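Local coordinates for succinate-semialdehyde dehydrogenase (NAD(P)(+)) (PDB 3RH9), which probably oxidises succinate semialdehyde to succinate with a nicotinamide cofactor, as a member of the aldehyde dehydrogenase family, at residues F29-V43 and P182-F194. Sequence-based numbering, arbitrary orientation.
Sequences FDVYNPATGSVIAKV and PASETPLTMIAFF
Phe29 and Val31 of the hairpin formed by strands 28-32 and 39-44 press on Pro187, whose CG lies 3.7 Å from Phe29 CE1 and equally far from Val31 CG2. Pro187 meets the Phe29 ring at its edge, near the ring plane, while Ser184 OG sits over one face, 3.9 Å above the plane. The opposite face rests on Val43 CB of the partner strand, so the ring has Val43 on one face and Ser184 on the other, both toward its rim. A chi1 of 71°, with CG between the backbone N and the carbonyl carbon, lays one ring face against Val43 and turns the CE1–CZ side toward Pro187. Cutting this ring back to the methyl of an alanine would probably leave a gap between Val43 and Ser184 and take from Pro187 CG its aromatic neighbour. Further along, Leu188 spreads its two methyls: CD2 is 3.7 Å from Ala41 CB, and CD1 is 4.1 Å from Ile40 CD1. Val31 CG1 reaches the Glu185 carbonyl O at 3.7 Å.

Phe29 and Val43 form a reciprocal hydrogen-bonded pair; beyond it Val31 N bonds to Ala41 O while Val31 O accepts from Ile40 N, a classic beta bulge that lets neighbouring Ile40 and Ala41 both reach Leu188. A type I turn from Ala183 to Thr186 leads into the helix; Glu98 accepts from Leu188 N. Strand 39-43 crosses helix 188-194 at 73°. This largely apolar packing seats a two-stranded N-terminal hairpin on the helix following strand 178-181 of the Rossmann-like cofactor-binding domain of the aldehyde dehydrogenase fold.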
ATOM      1  N   PHE A  29     -17.483 -24.047 -18.284  1.00 21.79           N
ATOM      2  CA  PHE A  29     -17.645 -24.343 -16.854  1.00 20.51           C
ATOM      3  C   PHE A  29     -19.082 -24.080 -16.468  1.00 20.64           C
ATOM      4  O   PHE A  29     -19.738 -23.230 -17.068  1.00 21.89           O
ATOM      5  CB  PHE A  29     -16.636 -23.590 -15.943  1.00 19.34           C
ATOM      6  CG  PHE A  29     -16.875 -22.088 -15.804  1.00 20.33           C
ATOM      7  CD1 PHE A  29     -17.763 -21.589 -14.854  1.00 19.82           C
ATOM      8  CD2 PHE A  29     -16.157 -21.175 -16.582  1.00 20.04           C
ATOM      9  CE1 PHE A  29     -17.964 -20.203 -14.704  1.00 20.10           C
ATOM     10  CE2 PHE A  29     -16.343 -19.800 -16.439  1.00 19.19           C
ATOM     11  CZ  PHE A  29     -17.250 -19.312 -15.502  1.00 20.81           C
ATOM     12  N   ASP A  30     -19.582 -24.817 -15.483  1.00 20.85           N
ATOM     13  CA  ASP A  30     -20.991 -24.706 -15.120  1.00 20.69           C
ATOM     14  C   ASP A  30     -21.259 -23.668 -14.036  1.00 20.64           C
ATOM     15  O   ASP A  30     -20.474 -23.492 -13.097  1.00 20.42           O
ATOM     16  CB  ASP A  30     -21.539 -26.064 -14.670  1.00 20.56           C
ATOM     17  CG  ASP A  30     -21.519 -27.108 -15.784  1.00 24.92           C
ATOM     18  OD1 ASP A  30     -21.198 -26.762 -16.948  1.00 26.10           O
ATOM     19  OD2 ASP A  30     -21.837 -28.286 -15.494  1.00 25.65           O
ATOM     20  N   VAL A  31     -22.381 -22.978 -14.172  1.00 19.61           N
ATOM     21  CA  VAL A  31     -22.901 -22.172 -13.084  1.00 19.75           C
ATOM     22  C   VAL A  31     -24.166 -22.842 -12.561  1.00 20.37           C
ATOM     23  O   VAL A  31     -25.006 -23.303 -13.335  1.00 21.65           O
ATOM     24  CB  VAL A  31     -23.218 -20.733 -13.539  1.00 20.43           C
ATOM     25  CG1 VAL A  31     -23.590 -19.867 -12.352  1.00 16.97           C
ATOM     26  CG2 VAL A  31     -22.029 -20.145 -14.278  1.00 19.39           C
ATOM     27  N   TYR A  32     -24.304 -22.906 -11.246  1.00 20.25           N
ATOM     28  CA  TYR A  32     -25.475 -23.533 -10.644  1.00 19.80           C
ATOM     29  C   TYR A  32     -26.370 -22.512  -9.980  1.00 17.86           C
ATOM     30  O   TYR A  32     -25.899 -21.488  -9.531  1.00 18.96           O
ATOM     31  CB  TYR A  32     -25.024 -24.531  -9.589  1.00 20.64           C
ATOM     32  CG  TYR A  32     -24.510 -25.835 -10.154  1.00 22.70           C
ATOM     33  CD1 TYR A  32     -23.204 -25.947 -10.628  1.00 20.14           C
ATOM     34  CD2 TYR A  32     -25.333 -26.963 -10.208  1.00 22.24           C
ATOM     35  CE1 TYR A  32     -22.735 -27.137 -11.134  1.00 19.95           C
ATOM     36  CE2 TYR A  32     -24.866 -28.158 -10.721  1.00 22.81           C
ATOM     37  CZ  TYR A  32     -23.568 -28.240 -11.179  1.00 21.34           C
ATOM     38  OH  TYR A  32     -23.111 -29.428 -11.686  1.00 23.70           O
ATOM     39  N   ASN A  33     -27.662 -22.781  -9.919  1.00 18.00           N
ATOM     40  CA  ASN A  33     -28.526 -22.011  -9.042  1.00 17.82           C
ATOM     41  C   ASN A  33     -28.509 -22.696  -7.678  1.00 18.66           C
ATOM     42  O   ASN A  33     -28.892 -23.847  -7.563  1.00 18.69           O
ATOM     43  CB  ASN A  33     -29.944 -21.937  -9.593  1.00 18.00           C
ATOM     44  CG  ASN A  33     -30.879 -21.170  -8.683  1.00 20.15           C
ATOM     45  OD1 ASN A  33     -30.661 -21.082  -7.476  1.00 20.37           O
ATOM     46  ND2 ASN A  33     -31.930 -20.603  -9.259  1.00 21.89           N
ATOM     47  N   PRO A  34     -28.039 -22.002  -6.636  1.00 18.05           N
ATOM     48  CA  PRO A  34     -27.879 -22.698  -5.357  1.00 18.04           C
ATOM     49  C   PRO A  34     -29.211 -23.149  -4.776  1.00 18.77           C
ATOM     50  O   PRO A  34     -29.230 -23.911  -3.812  1.00 19.01           O
ATOM     51  CB  PRO A  34     -27.251 -21.632  -4.457  1.00 18.75           C
ATOM     52  CG  PRO A  34     -26.641 -20.636  -5.423  1.00 19.12           C
ATOM     53  CD  PRO A  34     -27.572 -20.610  -6.576  1.00 16.95           C
ATOM     54  N   ALA A  35     -30.306 -22.683  -5.360  1.00 18.16           N
ATOM     55  CA  ALA A  35     -31.628 -22.967  -4.827  1.00 17.93           C
ATOM     56  C   ALA A  35     -32.188 -24.270  -5.377  1.00 18.32           C
ATOM     57  O   ALA A  35     -33.035 -24.899  -4.750  1.00 18.00           O
ATOM     58  CB  ALA A  35     -32.572 -21.813  -5.125  1.00 17.17           C
ATOM     59  N   THR A  36     -31.709 -24.688  -6.539  1.00 17.51           N
ATOM     60  CA  THR A  36     -32.322 -25.820  -7.217  1.00 18.39           C
ATOM     61  C   THR A  36     -31.348 -26.960  -7.486  1.00 20.41           C
ATOM     62  O   THR A  36     -31.757 -28.083  -7.788  1.00 20.20           O
ATOM     63  CB  THR A  36     -32.907 -25.394  -8.557  1.00 18.76           C
ATOM     64  OG1 THR A  36     -31.843 -25.213  -9.499  1.00 19.96           O
ATOM     65  CG2 THR A  36     -33.695 -24.105  -8.407  1.00 17.17           C
ATOM     66  N   GLY A  37     -30.058 -26.669  -7.382  1.00 20.15           N
ATOM     67  CA  GLY A  37     -29.042 -27.641  -7.713  1.00 18.93           C
ATOM     68  C   GLY A  37     -28.862 -27.807  -9.206  1.00 21.26           C
ATOM     69  O   GLY A  37     -28.034 -28.616  -9.627  1.00 24.67           O
ATOM     70  N   SER A  38     -29.610 -27.049 -10.013  1.00 20.25           N
ATOM     71  CA  SER A  38     -29.496 -27.143 -11.476  1.00 20.44           C
ATOM     72  C   SER A  38     -28.454 -26.190 -12.071  1.00 21.23           C
ATOM     73  O   SER A  38     -28.198 -25.101 -11.549  1.00 20.98           O
ATOM     74  CB  SER A  38     -30.843 -26.872 -12.173  1.00 21.25           C
ATOM     75  OG  SER A  38     -31.887 -27.717 -11.728  1.00 21.75           O
ATOM     76  N   VAL A  39     -27.885 -26.608 -13.191  1.00 20.48           N
ATOM     77  CA  VAL A  39     -27.007 -25.767 -13.989  1.00 22.57           C
ATOM     78  C   VAL A  39     -27.825 -24.726 -14.761  1.00 22.79           C
ATOM     79  O   VAL A  39     -28.789 -25.067 -15.436  1.00 23.67           O
ATOM     80  CB  VAL A  39     -26.188 -26.645 -14.965  1.00 22.60           C
ATOM     81  CG1 VAL A  39     -25.679 -25.838 -16.136  1.00 21.77           C
ATOM     82  CG2 VAL A  39     -25.048 -27.336 -14.210  1.00 22.89           C
ATOM     83  N   ILE A  40     -27.459 -23.455 -14.653  1.00 22.97           N
ATOM     84  CA  ILE A  40     -28.256 -22.411 -15.301  1.00 23.37           C
ATOM     85  C   ILE A  40     -27.511 -21.746 -16.451  1.00 23.80           C
ATOM     86  O   ILE A  40     -28.084 -20.962 -17.200  1.00 24.49           O
ATOM     87  CB  ILE A  40     -28.806 -21.358 -14.300  1.00 21.64           C
ATOM     88  CG1 ILE A  40     -27.670 -20.585 -13.624  1.00 20.85           C
ATOM     89  CG2 ILE A  40     -29.693 -22.033 -13.262  1.00 20.69           C
ATOM     90  CD1 ILE A  40     -28.143 -19.582 -12.588  1.00 19.20           C
ATOM     91  N   ALA A  41     -26.244 -22.096 -16.611  1.00 22.51           N
ATOM     92  CA  ALA A  41     -25.459 -21.523 -17.684  1.00 22.30           C
ATOM     93  C   ALA A  41     -24.158 -22.273 -17.862  1.00 22.18           C
ATOM     94  O   ALA A  41     -23.634 -22.858 -16.914  1.00 21.84           O
ATOM     95  CB  ALA A  41     -25.188 -20.050 -17.404  1.00 21.34           C
ATOM     96  N   LYS A  42     -23.646 -22.257 -19.086  1.00 21.86           N
ATOM     97  CA  LYS A  42     -22.325 -22.792 -19.374  1.00 21.70           C
ATOM     98  C   LYS A  42     -21.425 -21.703 -19.968  1.00 23.68           C
ATOM     99  O   LYS A  42     -21.595 -21.291 -21.117  1.00 24.43           O
ATOM    100  CB  LYS A  42     -22.422 -23.984 -20.315  1.00 22.25           C
ATOM    101  CG  LYS A  42     -23.070 -25.221 -19.701  1.00 25.20           C
ATOM    102  CD  LYS A  42     -23.222 -26.330 -20.747  1.00 25.59           C
ATOM    103  CE  LYS A  42     -22.815 -27.714 -20.220  1.00 26.61           C
ATOM    104  NZ  LYS A  42     -23.732 -28.267 -19.184  1.00 29.15           N
ATOM    105  N   VAL A  43     -20.462 -21.248 -19.174  1.00 22.57           N
ATOM    106  CA  VAL A  43     -19.580 -20.160 -19.564  1.00 21.63           C
ATOM    107  C   VAL A  43     -18.231 -20.654 -20.082  1.00 21.09           C
ATOM    108  O   VAL A  43     -17.653 -21.592 -19.542  1.00 21.20           O
ATOM    109  CB  VAL A  43     -19.328 -19.221 -18.365  1.00 21.58           C
ATOM    110  CG1 VAL A  43     -18.660 -17.942 -18.823  1.00 22.08           C
ATOM    111  CG2 VAL A  43     -20.631 -18.910 -17.667  1.00 21.31           C
ATOM    112  N   PRO A 182     -14.323 -12.170 -12.465  1.00 16.66           N
ATOM    113  CA  PRO A 182     -15.286 -12.524 -11.418  1.00 15.08           C
ATOM    114  C   PRO A 182     -15.121 -13.966 -10.970  1.00 16.60           C
ATOM    115  O   PRO A 182     -14.422 -14.748 -11.618  1.00 16.24           O
ATOM    116  CB  PRO A 182     -16.622 -12.362 -12.134  1.00 16.05           C
ATOM    117  CG  PRO A 182     -16.320 -12.858 -13.513  1.00 17.43           C
ATOM    118  CD  PRO A 182     -14.877 -12.428 -13.810  1.00 17.16           C
ATOM    119  N   ALA A 183     -15.756 -14.307  -9.854  1.00 17.04           N
ATOM    120  CA  ALA A 183     -15.756 -15.675  -9.356  1.00 16.25           C
ATOM    121  C   ALA A 183     -16.534 -16.571 -10.333  1.00 16.68           C
ATOM    122  O   ALA A 183     -17.536 -16.145 -10.900  1.00 15.76           O
ATOM    123  CB  ALA A 183     -16.375 -15.709  -7.973  1.00 15.63           C
ATOM    124  N   SER A 184     -16.081 -17.804 -10.539  1.00 17.09           N
ATOM    125  CA  SER A 184     -16.796 -18.700 -11.447  1.00 17.90           C
ATOM    126  C   SER A 184     -18.175 -19.108 -10.916  1.00 18.71           C
ATOM    127  O   SER A 184     -18.984 -19.656 -11.658  1.00 20.37           O
ATOM    128  CB  SER A 184     -15.976 -19.942 -11.761  1.00 17.23           C
ATOM    129  OG  SER A 184     -14.773 -19.592 -12.404  1.00 19.59           O
ATOM    130  N   GLU A 185     -18.434 -18.851  -9.636  1.00 18.05           N
ATOM    131  CA  GLU A 185     -19.747 -19.095  -9.042  1.00 17.85           C
ATOM    132  C   GLU A 185     -20.749 -18.020  -9.449  1.00 18.10           C
ATOM    133  O   GLU A 185     -21.962 -18.244  -9.417  1.00 16.82           O
ATOM    134  CB  GLU A 185     -19.660 -19.134  -7.509  1.00 18.41           C
ATOM    135  CG  GLU A 185     -18.889 -20.327  -6.928  1.00 20.13           C
ATOM    136  CD  GLU A 185     -17.365 -20.103  -6.855  1.00 21.26           C
ATOM    137  OE1 GLU A 185     -16.889 -18.985  -7.193  1.00 18.42           O
ATOM    138  OE2 GLU A 185     -16.651 -21.055  -6.445  1.00 22.21           O
ATOM    139  N   THR A 186     -20.242 -16.842  -9.813  1.00 19.11           N
ATOM    140  CA  THR A 186     -21.112 -15.716 -10.154  1.00 18.36           C
ATOM    141  C   THR A 186     -20.609 -14.860 -11.313  1.00 16.48           C
ATOM    142  O   THR A 186     -20.398 -13.662 -11.152  1.00 16.20           O
ATOM    143  CB  THR A 186     -21.359 -14.817  -8.928  1.00 18.94           C
ATOM    144  OG1 THR A 186     -20.112 -14.581  -8.259  1.00 18.81           O
ATOM    145  CG2 THR A 186     -22.349 -15.479  -7.964  1.00 16.91           C
ATOM    146  N   PRO A 187     -20.446 -15.468 -12.495  1.00 17.26           N
ATOM    147  CA  PRO A 187     -19.962 -14.739 -13.666  1.00 17.26           C
ATOM    148  C   PRO A 187     -21.084 -13.982 -14.383  1.00 18.08           C
ATOM    149  O   PRO A 187     -20.814 -13.032 -15.109  1.00 19.49           O
ATOM    150  CB  PRO A 187     -19.458 -15.850 -14.581  1.00 17.62           C
ATOM    151  CG  PRO A 187     -19.859 -17.146 -13.941  1.00 18.15           C
ATOM    152  CD  PRO A 187     -20.785 -16.855 -12.835  1.00 17.30           C
ATOM    153  N   LEU A 188     -22.327 -14.395 -14.183  1.00 17.52           N
ATOM    154  CA  LEU A 188     -23.417 -13.888 -15.008  1.00 19.28           C
ATOM    155  C   LEU A 188     -23.786 -12.454 -14.665  1.00 19.77           C
ATOM    156  O   LEU A 188     -24.257 -11.698 -15.520  1.00 20.00           O
ATOM    157  CB  LEU A 188     -24.653 -14.791 -14.917  1.00 19.01           C
ATOM    158  CG  LEU A 188     -24.403 -16.296 -15.048  1.00 18.78           C
ATOM    159  CD1 LEU A 188     -25.659 -17.053 -14.670  1.00 17.87           C
ATOM    160  CD2 LEU A 188     -23.899 -16.673 -16.446  1.00 17.86           C
ATOM    161  N   THR A 189     -23.594 -12.079 -13.409  1.00 19.01           N
ATOM    162  CA  THR A 189     -23.905 -10.724 -13.019  1.00 18.78           C
ATOM    163  C   THR A 189     -22.881  -9.872 -13.733  1.00 19.16           C
ATOM    164  O   THR A 189     -23.183  -8.780 -14.203  1.00 17.83           O
ATOM    165  CB  THR A 189     -23.848 -10.536 -11.496  1.00 17.82           C
ATOM    166  OG1 THR A 189     -24.923 -11.261 -10.905  1.00 21.27           O
ATOM    167  CG2 THR A 189     -24.018  -9.089 -11.119  1.00 17.96           C
HETATM  168  N   MSE A 190     -21.667 -10.403 -13.836  1.00 19.17           N
HETATM  169  CA  MSE A 190     -20.582  -9.676 -14.465  1.00 19.63           C
HETATM  170  C   MSE A 190     -20.880  -9.504 -15.950  1.00 20.11           C
HETATM  171  O   MSE A 190     -20.725  -8.413 -16.518  1.00 18.81           O
HETATM  172  CB  MSE A 190     -19.246 -10.393 -14.260  1.00 19.03           C
HETATM  173  CG  MSE A 190     -18.050  -9.486 -14.511  1.00 20.09           C
HETATM  174 SE   MSE A 190     -18.147  -7.932 -13.313  1.00 39.18          SE
HETATM  175  CE  MSE A 190     -17.331  -6.608 -14.442  1.00 24.26           C
ATOM    176  N   ILE A 191     -21.310 -10.587 -16.578  1.00 18.96           N
ATOM    177  CA  ILE A 191     -21.645 -10.515 -17.982  1.00 21.05           C
ATOM    178  C   ILE A 191     -22.736  -9.466 -18.208  1.00 20.83           C
ATOM    179  O   ILE A 191     -22.634  -8.645 -19.120  1.00 20.52           O
ATOM    180  CB  ILE A 191     -22.025 -11.894 -18.546  1.00 20.07           C
ATOM    181  CG1 ILE A 191     -20.803 -12.806 -18.510  1.00 19.58           C
ATOM    182  CG2 ILE A 191     -22.505 -11.760 -19.973  1.00 20.27           C
ATOM    183  CD1 ILE A 191     -21.076 -14.196 -18.954  1.00 20.81           C
ATOM    184  N   ALA A 192     -23.753  -9.472 -17.350  1.00 20.03           N
ATOM    185  CA  ALA A 192     -24.854  -8.516 -17.446  1.00 20.22           C
ATOM    186  C   ALA A 192     -24.364  -7.077 -17.341  1.00 20.24           C
ATOM    187  O   ALA A 192     -24.754  -6.211 -18.129  1.00 21.88           O
ATOM    188  CB  ALA A 192     -25.895  -8.797 -16.377  1.00 20.28           C
ATOM    189  N   PHE A 193     -23.504  -6.835 -16.361  1.00 19.96           N
ATOM    190  CA  PHE A 193     -22.838  -5.551 -16.198  1.00 19.63           C
ATOM    191  C   PHE A 193     -22.094  -5.123 -17.482  1.00 21.61           C
ATOM    192  O   PHE A 193     -22.238  -3.984 -17.944  1.00 21.94           O
ATOM    193  CB  PHE A 193     -21.882  -5.616 -15.009  1.00 18.41           C
ATOM    194  CG  PHE A 193     -21.330  -4.293 -14.612  1.00 18.81           C
ATOM    195  CD1 PHE A 193     -22.116  -3.157 -14.675  1.00 19.60           C
ATOM    196  CD2 PHE A 193     -20.025  -4.180 -14.165  1.00 19.45           C
ATOM    197  CE1 PHE A 193     -21.600  -1.920 -14.300  1.00 21.57           C
ATOM    198  CE2 PHE A 193     -19.503  -2.953 -13.783  1.00 19.20           C
ATOM    199  CZ  PHE A 193     -20.285  -1.820 -13.847  1.00 18.92           C
ATOM    200  N   PHE A 194     -21.310  -6.028 -18.061  1.00 19.89           N
ATOM    201  CA  PHE A 194     -20.588  -5.693 -19.277  1.00 19.63           C
ATOM    202  C   PHE A 194     -21.542  -5.450 -20.420  1.00 21.67           C
ATOM    203  O   PHE A 194     -21.319  -4.563 -21.234  1.00 22.25           O
ATOM    204  CB  PHE A 194     -19.546  -6.750 -19.634  1.00 18.09           C
ATOM    205  CG  PHE A 194     -18.194  -6.444 -19.090  1.00 18.02           C
ATOM    206  CD1 PHE A 194     -17.253  -5.809 -19.868  1.00 18.15           C
ATOM    207  CD2 PHE A 194     -17.876  -6.739 -17.785  1.00 18.78           C
ATOM    208  CE1 PHE A 194     -16.001  -5.507 -19.371  1.00 17.34           C
ATOM    209  CE2 PHE A 194     -16.621  -6.437 -17.284  1.00 18.20           C
ATOM    210  CZ  PHE A 194     -15.685  -5.815 -18.079  1.00 17.43           C
TER